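Local coordinates for protein ochratoxinase (PDB 4C65) that hydrolyses the mycotoxin ochratoxin A to ochratoxin alpha and L-phenylalanine, acting as a zinc-dependent carboxypeptidase of the amidohydrolase superfamily, at residues E4-I9 and W429-R434; S54-P59 and V411-K416; G133-S138 and E388-A393. One frame throughout, in Å; residues are numbered along the deposited sequence.

The three contacts lie on the same side of the chain's centre and reach one mixed sheet. Contact 2 is buried and contact 3 partly buried, while contact 1 is on the surface. Contacts 1 and 2 share neighbouring strands, 7-15 and 54-58, and Ile-9 bonds by its backbone to Ser-54 and His-56. Contacts 2 and 3 are joined in the same way by strands 411-416 and 391-394. The chemistry follows the setting. Contact 1 is a lysine-glutamate salt bridge with a water beside it. Contact 2 is a cluster of aromatic rings. Contact 3 is an amide and two carboxylates around a water, probably between barrel and sandwich.

Contact 1 (E4-I9 and W429-R434); sequences EAKVTI and WGEDAR
Glu-431 OE2 is gripped from two sides of the fold: the ammonium group of Lys-6 meets it across the contact, and the backbone N of Leu-420 gives it a hydrogen bond. The salt bridge is long, with Lys-6 NZ 3.3 Å from Glu-431 OE2. The second oxygen takes part as well, since Lys-6 NZ makes a weak hydrogen bond of 3.3 Å to Glu-431 OE1. The nitrogen stands over one face of the carboxylate, well above its plane, about equally far from both oxygens. A water accepts a hydrogen bond of 2.7 Å from Lys-6 NZ. It also lies against Glu-431 OE2, but so close that its exact place is doubtful.

The two side chains come from opposite directions, and the ammonium ends above the carboxylate. Lys-6 is stretched out, with CG anti to the backbone N (chi1 -172°), and bends at its last torsion. The chain of Glu-431 runs straight beyond CG (chi2 179°). Their length lets them meet although the CA atoms of Lys-6 and Glu-431 are 13.4 Å apart. Glu-431 is held in a type II turn from Gly-430 to Ala-433. Just before the turn, Trp-429 makes a cation-pi contact with Arg-99 and an edge-to-face pair with Trp-102 of a second subunit.

The contact links the residue just before strand 7-15 to the C-terminal tail, far from the zinc site. Lys-6 is exposed and the bridge is long and has a water beside it, so its attraction is probably well screened. Leu-420 N probably steadies the carboxylate at least as much.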
loop_
_atom_site.group_PDB
_atom_site.type_symbol
_atom_site.label_atom_id
_atom_site.label_comp_id
_atom_site.label_asym_id
_atom_site.label_seq_id
_atom_site.Cartn_x
_atom_site.Cartn_y
_atom_site.Cartn_z
ATOM N N GLU A 4 -9.542 -49.937 29.109
ATOM C CA GLU A 4 -8.999 -50.045 30.460
ATOM C C GLU A 4 -8.071 -48.872 30.741
ATOM O O GLU A 4 -7.320 -48.466 29.880
ATOM C CB GLU A 4 -8.216 -51.357 30.610
ATOM C CG GLU A 4 -9.087 -52.585 30.890
ATOM C CD GLU A 4 -9.671 -52.615 32.289
ATOM O OE1 GLU A 4 -9.069 -52.032 33.207
ATOM O OE2 GLU A 4 -10.737 -53.233 32.480
ATOM N N ALA A 5 -8.115 -48.350 31.955
ATOM C CA ALA A 5 -7.197 -47.288 32.375
ATOM C C ALA A 5 -5.789 -47.819 32.482
ATOM O O ALA A 5 -5.577 -48.955 32.890
ATOM C CB ALA A 5 -7.625 -46.756 33.714
ATOM N N LYS A 6 -4.832 -47.005 32.078
ATOM C CA LYS A 6 -3.438 -47.370 32.176
ATOM C C LYS A 6 -2.864 -46.913 33.509
ATOM O O LYS A 6 -2.803 -45.734 33.813
ATOM C CB LYS A 6 -2.644 -46.797 31.003
ATOM C CG LYS A 6 -1.219 -47.304 30.953
ATOM C CD LYS A 6 -0.518 -46.968 29.647
ATOM C CE LYS A 6 1.013 -47.139 29.808
ATOM N NZ LYS A 6 1.863 -46.208 29.010
ATOM N N VAL A 7 -2.421 -47.880 34.298
ATOM C CA VAL A 7 -2.010 -47.635 35.659
ATOM C C VAL A 7 -0.523 -47.902 35.839
ATOM O O VAL A 7 -0.025 -48.948 35.439
ATOM C CB VAL A 7 -2.850 -48.511 36.613
ATOM C CG1 VAL A 7 -2.353 -48.406 38.054
ATOM C CG2 VAL A 7 -4.309 -48.103 36.515
ATOM N N THR A 8 0.174 -46.959 36.481
ATOM C CA THR A 8 1.598 -47.093 36.792
ATOM C C THR A 8 1.832 -46.816 38.277
ATOM O O THR A 8 1.339 -45.828 38.812
ATOM C CB THR A 8 2.446 -46.101 35.985
ATOM O OG1 THR A 8 2.140 -46.225 34.602
ATOM C CG2 THR A 8 3.922 -46.348 36.201
ATOM N N ILE A 9 2.555 -47.714 38.947
ATOM C CA ILE A 9 2.938 -47.504 40.340
ATOM C C ILE A 9 4.401 -47.157 40.396
ATOM O O ILE A 9 5.231 -47.855 39.821
ATOM C CB ILE A 9 2.675 -48.734 41.230
ATOM C CG1 ILE A 9 1.213 -49.169 41.079
ATOM C CG2 ILE A 9 2.969 -48.396 42.686
ATOM C CD1 ILE A 9 0.816 -50.349 41.924
ATOM N N TRP A 429 12.247 -40.111 21.625
ATOM C CA TRP A 429 10.964 -39.444 21.439
ATOM C C TRP A 429 9.866 -39.988 22.369
ATOM O O TRP A 429 8.705 -39.663 22.199
ATOM C CB TRP A 429 10.550 -39.475 19.956
ATOM C CG TRP A 429 11.623 -38.877 19.097
ATOM C CD1 TRP A 429 12.539 -39.557 18.351
ATOM C CD2 TRP A 429 11.933 -37.492 18.938
ATOM N NE1 TRP A 429 13.387 -38.685 17.729
ATOM C CE2 TRP A 429 13.033 -37.409 18.057
ATOM C CE3 TRP A 429 11.373 -36.317 19.416
ATOM C CZ2 TRP A 429 13.607 -36.196 17.679
ATOM C CZ3 TRP A 429 11.936 -35.100 19.025
ATOM C CH2 TRP A 429 13.039 -35.058 18.171
ATOM N N GLY A 430 10.254 -40.764 23.370
ATOM C CA GLY A 430 9.317 -41.221 24.396
ATOM C C GLY A 430 8.732 -42.584 24.124
ATOM O O GLY A 430 8.933 -43.140 23.032
ATOM N N GLU A 431 8.016 -43.125 25.110
ATOM C CA GLU A 431 7.497 -44.486 25.000
ATOM C C GLU A 431 6.538 -44.623 23.823
ATOM O O GLU A 431 5.788 -43.688 23.530
ATOM C CB GLU A 431 6.822 -44.982 26.279
ATOM C CG GLU A 431 5.547 -44.224 26.655
ATOM C CD GLU A 431 4.880 -44.764 27.914
ATOM O OE1 GLU A 431 5.086 -45.964 28.240
ATOM O OE2 GLU A 431 4.209 -43.950 28.590
ATOM N N ASP A 432 6.642 -45.767 23.128
ATOM C CA ASP A 432 5.834 -46.083 21.941
ATOM C C ASP A 432 5.910 -44.992 20.875
ATOM O O ASP A 432 4.925 -44.723 20.190
ATOM C CB ASP A 432 4.347 -46.291 22.300
ATOM C CG ASP A 432 4.159 -47.164 23.520
ATOM O OD1 ASP A 432 4.725 -48.279 23.553
ATOM O OD2 ASP A 432 3.433 -46.734 24.443
ATOM N N ALA A 433 7.059 -44.345 20.753
ATOM C CA ALA A 433 7.217 -43.339 19.725
ATOM C C ALA A 433 7.217 -44.064 18.388
ATOM O O ALA A 433 7.682 -45.181 18.289
ATOM C CB ALA A 433 8.517 -42.572 19.920
ATOM N N ARG A 434 6.629 -43.432 17.383
ATOM C CA ARG A 434 6.727 -43.915 16.000
ATOM C C ARG A 434 6.980 -42.714 15.114
ATOM O O ARG A 434 6.600 -41.602 15.437
ATOM C CB ARG A 434 5.386 -44.554 15.507
ATOM C CG ARG A 434 4.160 -44.032 16.307
ATOM C CD ARG A 434 2.780 -44.825 16.255
ATOM N NE ARG A 434 2.134 -44.794 14.891
ATOM C CZ ARG A 434 1.773 -45.897 14.206
ATOM N NH1 ARG A 434 1.977 -47.125 14.706
ATOM N NH2 ARG A 434 1.201 -45.788 12.998
HETATM O O HOH W 1 3.009 -44.379 30.677
#

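Contact 2 (S54-P59 and V411-K416); sequences STHRVP and VTHVWK
An aromatic cluster of His-56, His-413 and Trp-415 fills the space between strand 54-58 and strand 411-416. Its closest atoms on the tryptophan side are His-56 CD2 and Trp-415 CZ2, 3.7 Å apart. His-56 has CG anti to the carbonyl carbon (chi1 -60°), which carries its ring toward Trp-415. Trp-415 turns the edge of its six-membered ring toward the face of His-56. This is a T-shaped pair, with planes at 76° and centroids 5.5 Å apart. The tryptophan edge sits toward the rim of the imidazole and not over its middle.

His-413 approaches the same imidazole obliquely, with His-56 ND1 3.8 Å from His-413 NE2. Val-58 packs on the cluster: its CG1 lies over one face of His-413 in a CH-pi contact, 4.1 Å from the ring centroid. Val-58 CG1 comes nearest to His-413 CE1, at 3.7 Å.

The strands face each other in what is probably the small beta-sandwich domain. Their axes come within 9.4 Å and run at 140°, roughly antiparallel but well twisted. Strand 54-58 pairs with strand 7-15, whereas 411-416 pairs with 391-394. Thr-412 and His-413 both face Ala-393 and form a classic beta bulge.

Beside the bulge, Thr-412 OG1 lies at the edge of the His-413 ring, in its plane, and shares a hydrogen bond of 2.7 Å with His-413 ND1. That bond holds the rotation of the imidazole, whose other nitrogen, NE2, lies nearest His-56 ND1.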
loop_
_atom_site.group_PDB
_atom_site.type_symbol
_atom_site.label_atom_id
_atom_site.label_comp_id
_atom_site.label_asym_id
_atom_site.label_seq_id
_atom_site.Cartn_x
_atom_site.Cartn_y
_atom_site.Cartn_z
ATOM N N SER A 54 2.702 -51.417 34.875
ATOM C CA SER A 54 4.120 -51.392 35.170
ATOM C C SER A 54 4.418 -50.687 36.483
ATOM O O SER A 54 3.659 -49.836 36.957
ATOM C CB SER A 54 4.906 -50.720 34.056
ATOM O OG SER A 54 4.727 -49.332 34.093
ATOM N N THR A 55 5.547 -51.063 37.066
ATOM C CA THR A 55 6.000 -50.555 38.326
ATOM C C THR A 55 7.428 -50.003 38.195
ATOM O O THR A 55 8.231 -50.569 37.456
ATOM C CB THR A 55 6.056 -51.802 39.250
ATOM O OG1 THR A 55 4.769 -52.428 39.296
ATOM C CG2 THR A 55 6.541 -51.486 40.645
ATOM N N HIS A 56 7.739 -48.934 38.923
ATOM C CA HIS A 56 9.087 -48.387 38.968
ATOM C C HIS A 56 9.496 -48.175 40.396
ATOM O O HIS A 56 8.645 -47.887 41.243
ATOM C CB HIS A 56 9.136 -47.056 38.218
ATOM C CG HIS A 56 8.747 -47.181 36.788
ATOM N ND1 HIS A 56 9.649 -47.498 35.798
ATOM C CD2 HIS A 56 7.541 -47.093 36.189
ATOM C CE1 HIS A 56 9.018 -47.563 34.640
ATOM N NE2 HIS A 56 7.737 -47.327 34.852
ATOM N N ARG A 57 10.795 -48.260 40.646
ATOM C CA ARG A 57 11.350 -47.979 41.951
ATOM C C ARG A 57 12.463 -46.990 41.794
ATOM O O ARG A 57 13.441 -47.274 41.140
ATOM C CB ARG A 57 11.861 -49.287 42.571
ATOM C CG ARG A 57 10.706 -50.042 43.170
ATOM C CD ARG A 57 11.067 -51.385 43.718
ATOM N NE ARG A 57 9.861 -52.227 43.794
ATOM C CZ ARG A 57 8.966 -52.163 44.780
ATOM N NH1 ARG A 57 9.115 -51.318 45.808
ATOM N NH2 ARG A 57 7.903 -52.954 44.754
ATOM N N VAL A 58 12.321 -45.823 42.410
ATOM C CA VAL A 58 13.281 -44.747 42.248
ATOM C C VAL A 58 13.636 -44.135 43.598
ATOM O O VAL A 58 12.838 -44.177 44.525
ATOM C CB VAL A 58 12.723 -43.630 41.313
ATOM C CG1 VAL A 58 12.347 -44.213 39.963
ATOM C CG2 VAL A 58 11.522 -42.928 41.934
ATOM N N PRO A 59 14.835 -43.548 43.702
ATOM C CA PRO A 59 15.240 -42.963 44.987
ATOM C C PRO A 59 14.452 -41.722 45.344
ATOM O O PRO A 59 14.064 -41.562 46.492
ATOM C CB PRO A 59 16.723 -42.606 44.782
ATOM C CG PRO A 59 17.156 -43.324 43.548
ATOM C CD PRO A 59 15.920 -43.533 42.711
ATOM N N VAL A 411 18.273 -36.848 36.355
ATOM C CA VAL A 411 16.852 -37.024 36.101
ATOM C C VAL A 411 16.660 -38.305 35.293
ATOM O O VAL A 411 16.889 -38.327 34.096
ATOM C CB VAL A 411 16.272 -35.826 35.325
ATOM C CG1 VAL A 411 14.781 -35.997 35.096
ATOM C CG2 VAL A 411 16.548 -34.536 36.077
ATOM N N THR A 412 16.220 -39.372 35.940
ATOM C CA THR A 412 16.198 -40.687 35.296
ATOM C C THR A 412 14.895 -40.966 34.591
ATOM O O THR A 412 14.880 -41.735 33.631
ATOM C CB THR A 412 16.433 -41.821 36.312
ATOM O OG1 THR A 412 15.433 -41.767 37.337
ATOM C CG2 THR A 412 17.788 -41.692 36.936
ATOM N N HIS A 413 13.797 -40.403 35.109
ATOM C CA HIS A 413 12.456 -40.678 34.586
ATOM C C HIS A 413 11.718 -39.386 34.417
ATOM O O HIS A 413 11.736 -38.543 35.321
ATOM C CB HIS A 413 11.630 -41.543 35.536
ATOM C CG HIS A 413 12.152 -42.927 35.716
ATOM N ND1 HIS A 413 13.291 -43.205 36.435
ATOM C CD2 HIS A 413 11.669 -44.119 35.295
ATOM C CE1 HIS A 413 13.499 -44.510 36.432
ATOM N NE2 HIS A 413 12.531 -45.084 35.744
ATOM N N VAL A 414 11.035 -39.235 33.287
ATOM C CA VAL A 414 10.175 -38.072 33.051
ATOM C C VAL A 414 8.802 -38.491 32.510
ATOM O O VAL A 414 8.700 -39.027 31.418
ATOM C CB VAL A 414 10.831 -37.060 32.091
ATOM C CG1 VAL A 414 9.918 -35.854 31.866
ATOM C CG2 VAL A 414 12.179 -36.610 32.642
ATOM N N TRP A 415 7.764 -38.243 33.308
ATOM C CA TRP A 415 6.381 -38.385 32.896
ATOM C C TRP A 415 5.763 -37.002 32.641
ATOM O O TRP A 415 5.886 -36.099 33.466
ATOM C CB TRP A 415 5.542 -39.055 33.990
ATOM C CG TRP A 415 5.779 -40.497 34.168
ATOM C CD1 TRP A 415 5.160 -41.519 33.504
ATOM C CD2 TRP A 415 6.712 -41.097 35.058
ATOM N NE1 TRP A 415 5.638 -42.721 33.947
ATOM C CE2 TRP A 415 6.590 -42.489 34.907
ATOM C CE3 TRP A 415 7.645 -40.596 35.963
ATOM C CZ2 TRP A 415 7.373 -43.389 35.631
ATOM C CZ3 TRP A 415 8.412 -41.479 36.680
ATOM C CH2 TRP A 415 8.279 -42.860 36.510
ATOM N N LYS A 416 5.121 -36.853 31.483
ATOM C CA LYS A 416 4.311 -35.674 31.171
ATOM C C LYS A 416 2.933 -36.154 30.766
ATOM O O LYS A 416 2.789 -36.922 29.817
ATOM C CB LYS A 416 4.928 -34.865 30.040
ATOM C CG LYS A 416 4.194 -33.550 29.814
ATOM C CD LYS A 416 4.663 -32.785 28.584
ATOM C CE LYS A 416 4.003 -33.223 27.287
ATOM N NZ LYS A 416 3.990 -32.093 26.337
#

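Contact 3 (G133-S138 and E388-A393); sequences GPNVYS and EADVIA
Asn-135 opens strand 135-138 and Asp-390 comes just before strand 391-394, their CA atoms 9.6 Å apart. The first strand runs parallel to strand 109-114 in the twisted TIM barrel. The second is paired with 60-67 and 411-416, consistent with the beta-sandwich, so the contact probably lies where the two domains join. Ahead of strand 391-394 the chain makes an inverse gamma turn centred on Ala-389. The turn brings Glu-388 and Asp-390 round to the same water.

The side chains of Asn-135 and Asp-390 come from opposite directions. Asn-135 CG is anti to the carbonyl carbon (chi1 -70°), which carries the amide toward Asp-390. The amide and carboxylate planes are only 12° apart. Asn-135 ND2 is 3.1 Å from Asp-390 OD2, but the angle is too poor for a hydrogen bond. ND2 makes a weak bond to the carbonyl O of Thr-110 and one to the water, and Asp-390 OD1 accepts one from the backbone N of Gly-417. Lys-416 packs beside both residues and gives its NZ to the carbonyl of Gly-133.

The water ties the three side chains together. It accepts a bond of 3.1 Å from Asn-135 ND2. Two carboxylate oxygens compete with other acceptors for its protons: Glu-388 OE1 at 2.6 Å from the water, and Asp-390 OD1 at 2.7 Å.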
loop_
_atom_site.group_PDB
_atom_site.type_symbol
_atom_site.label_atom_id
_atom_site.label_comp_id
_atom_site.label_asym_id
_atom_site.label_seq_id
_atom_site.Cartn_x
_atom_site.Cartn_y
_atom_site.Cartn_z
ATOM N N GLY A 133 8.168 -32.003 24.005
ATOM C CA GLY A 133 8.607 -30.871 24.806
ATOM C C GLY A 133 7.743 -30.689 26.028
ATOM O O GLY A 133 6.839 -31.493 26.271
ATOM N N PRO A 134 7.998 -29.619 26.800
ATOM C CA PRO A 134 7.120 -29.319 27.913
ATOM C C PRO A 134 5.760 -28.809 27.452
ATOM O O PRO A 134 5.580 -28.488 26.272
ATOM C CB PRO A 134 7.845 -28.210 28.659
ATOM C CG PRO A 134 9.176 -28.067 27.996
ATOM C CD PRO A 134 9.111 -28.689 26.667
ATOM N N ASN A 135 4.799 -28.798 28.375
ATOM C CA ASN A 135 3.621 -28.015 28.196
ATOM C C ASN A 135 4.085 -26.598 27.992
ATOM O O ASN A 135 4.876 -26.087 28.804
ATOM C CB ASN A 135 2.743 -28.092 29.433
ATOM C CG ASN A 135 2.110 -29.454 29.595
ATOM O OD1 ASN A 135 1.247 -29.830 28.821
ATOM N ND2 ASN A 135 2.522 -30.189 30.618
ATOM N N VAL A 136 3.640 -25.965 26.913
ATOM C CA VAL A 136 4.019 -24.592 26.648
ATOM C C VAL A 136 2.835 -23.651 26.880
ATOM O O VAL A 136 1.779 -23.816 26.300
ATOM C CB VAL A 136 4.547 -24.426 25.204
ATOM C CG1 VAL A 136 4.889 -22.960 24.919
ATOM C CG2 VAL A 136 5.775 -25.302 24.990
ATOM N N TYR A 137 3.011 -22.690 27.779
ATOM C CA TYR A 137 2.065 -21.615 27.944
ATOM C C TYR A 137 2.753 -20.376 27.412
ATOM O O TYR A 137 3.708 -19.875 28.017
ATOM C CB TYR A 137 1.680 -21.434 29.419
ATOM C CG TYR A 137 1.146 -22.669 30.034
ATOM C CD1 TYR A 137 1.990 -23.639 30.515
ATOM C CD2 TYR A 137 -0.212 -22.868 30.148
ATOM C CE1 TYR A 137 1.495 -24.804 31.090
ATOM C CE2 TYR A 137 -0.727 -24.021 30.702
ATOM C CZ TYR A 137 0.133 -24.998 31.177
ATOM O OH TYR A 137 -0.379 -26.136 31.743
ATOM N N SER A 138 2.278 -19.879 26.277
ATOM C CA SER A 138 2.965 -18.827 25.578
ATOM C C SER A 138 2.168 -17.532 25.598
ATOM O O SER A 138 0.948 -17.536 25.570
ATOM C CB SER A 138 3.226 -19.255 24.125
ATOM O OG SER A 138 3.903 -18.243 23.394
ATOM N N GLU A 388 -2.299 -33.316 37.512
ATOM C CA GLU A 388 -1.770 -33.873 36.267
ATOM C C GLU A 388 -0.479 -34.643 36.532
ATOM O O GLU A 388 0.351 -34.228 37.333
ATOM C CB GLU A 388 -1.508 -32.787 35.228
ATOM C CG GLU A 388 -2.745 -32.054 34.781
ATOM C CD GLU A 388 -2.751 -31.681 33.313
ATOM O OE1 GLU A 388 -1.696 -31.291 32.710
ATOM O OE2 GLU A 388 -3.853 -31.788 32.744
ATOM N N ALA A 389 -0.319 -35.764 35.839
ATOM C CA ALA A 389 0.825 -36.660 36.033
ATOM C C ALA A 389 2.053 -36.161 35.296
ATOM O O ALA A 389 2.513 -36.777 34.351
ATOM C CB ALA A 389 0.459 -38.075 35.602
ATOM N N ASP A 390 2.558 -35.015 35.749
ATOM C CA ASP A 390 3.850 -34.463 35.321
ATOM C C ASP A 390 4.827 -34.725 36.481
ATOM O O ASP A 390 4.746 -34.077 37.536
ATOM C CB ASP A 390 3.744 -32.967 35.060
ATOM C CG ASP A 390 2.910 -32.632 33.846
ATOM O OD1 ASP A 390 2.269 -33.557 33.283
ATOM O OD2 ASP A 390 2.930 -31.466 33.420
ATOM N N VAL A 391 5.677 -35.740 36.314
ATOM C CA VAL A 391 6.384 -36.343 37.442
ATOM C C VAL A 391 7.770 -36.663 36.978
ATOM O O VAL A 391 7.951 -37.179 35.870
ATOM C CB VAL A 391 5.674 -37.643 37.926
ATOM C CG1 VAL A 391 6.377 -38.240 39.140
ATOM C CG2 VAL A 391 4.214 -37.382 38.253
ATOM N N ILE A 392 8.761 -36.353 37.803
ATOM C CA ILE A 392 10.129 -36.732 37.472
ATOM C C ILE A 392 10.797 -37.502 38.607
ATOM O O ILE A 392 10.488 -37.296 39.789
ATOM C CB ILE A 392 10.986 -35.518 37.055
ATOM C CG1 ILE A 392 11.122 -34.493 38.191
ATOM C CG2 ILE A 392 10.391 -34.868 35.821
ATOM C CD1 ILE A 392 12.159 -33.410 37.935
ATOM N N ALA A 393 11.710 -38.382 38.224
ATOM C CA ALA A 393 12.485 -39.142 39.185
ATOM C C ALA A 393 13.929 -38.725 39.114
ATOM O O ALA A 393 14.461 -38.467 38.034
ATOM C CB ALA A 393 12.358 -40.632 38.936
HETATM O O HOH W 2 0.520 -32.274 31.753
#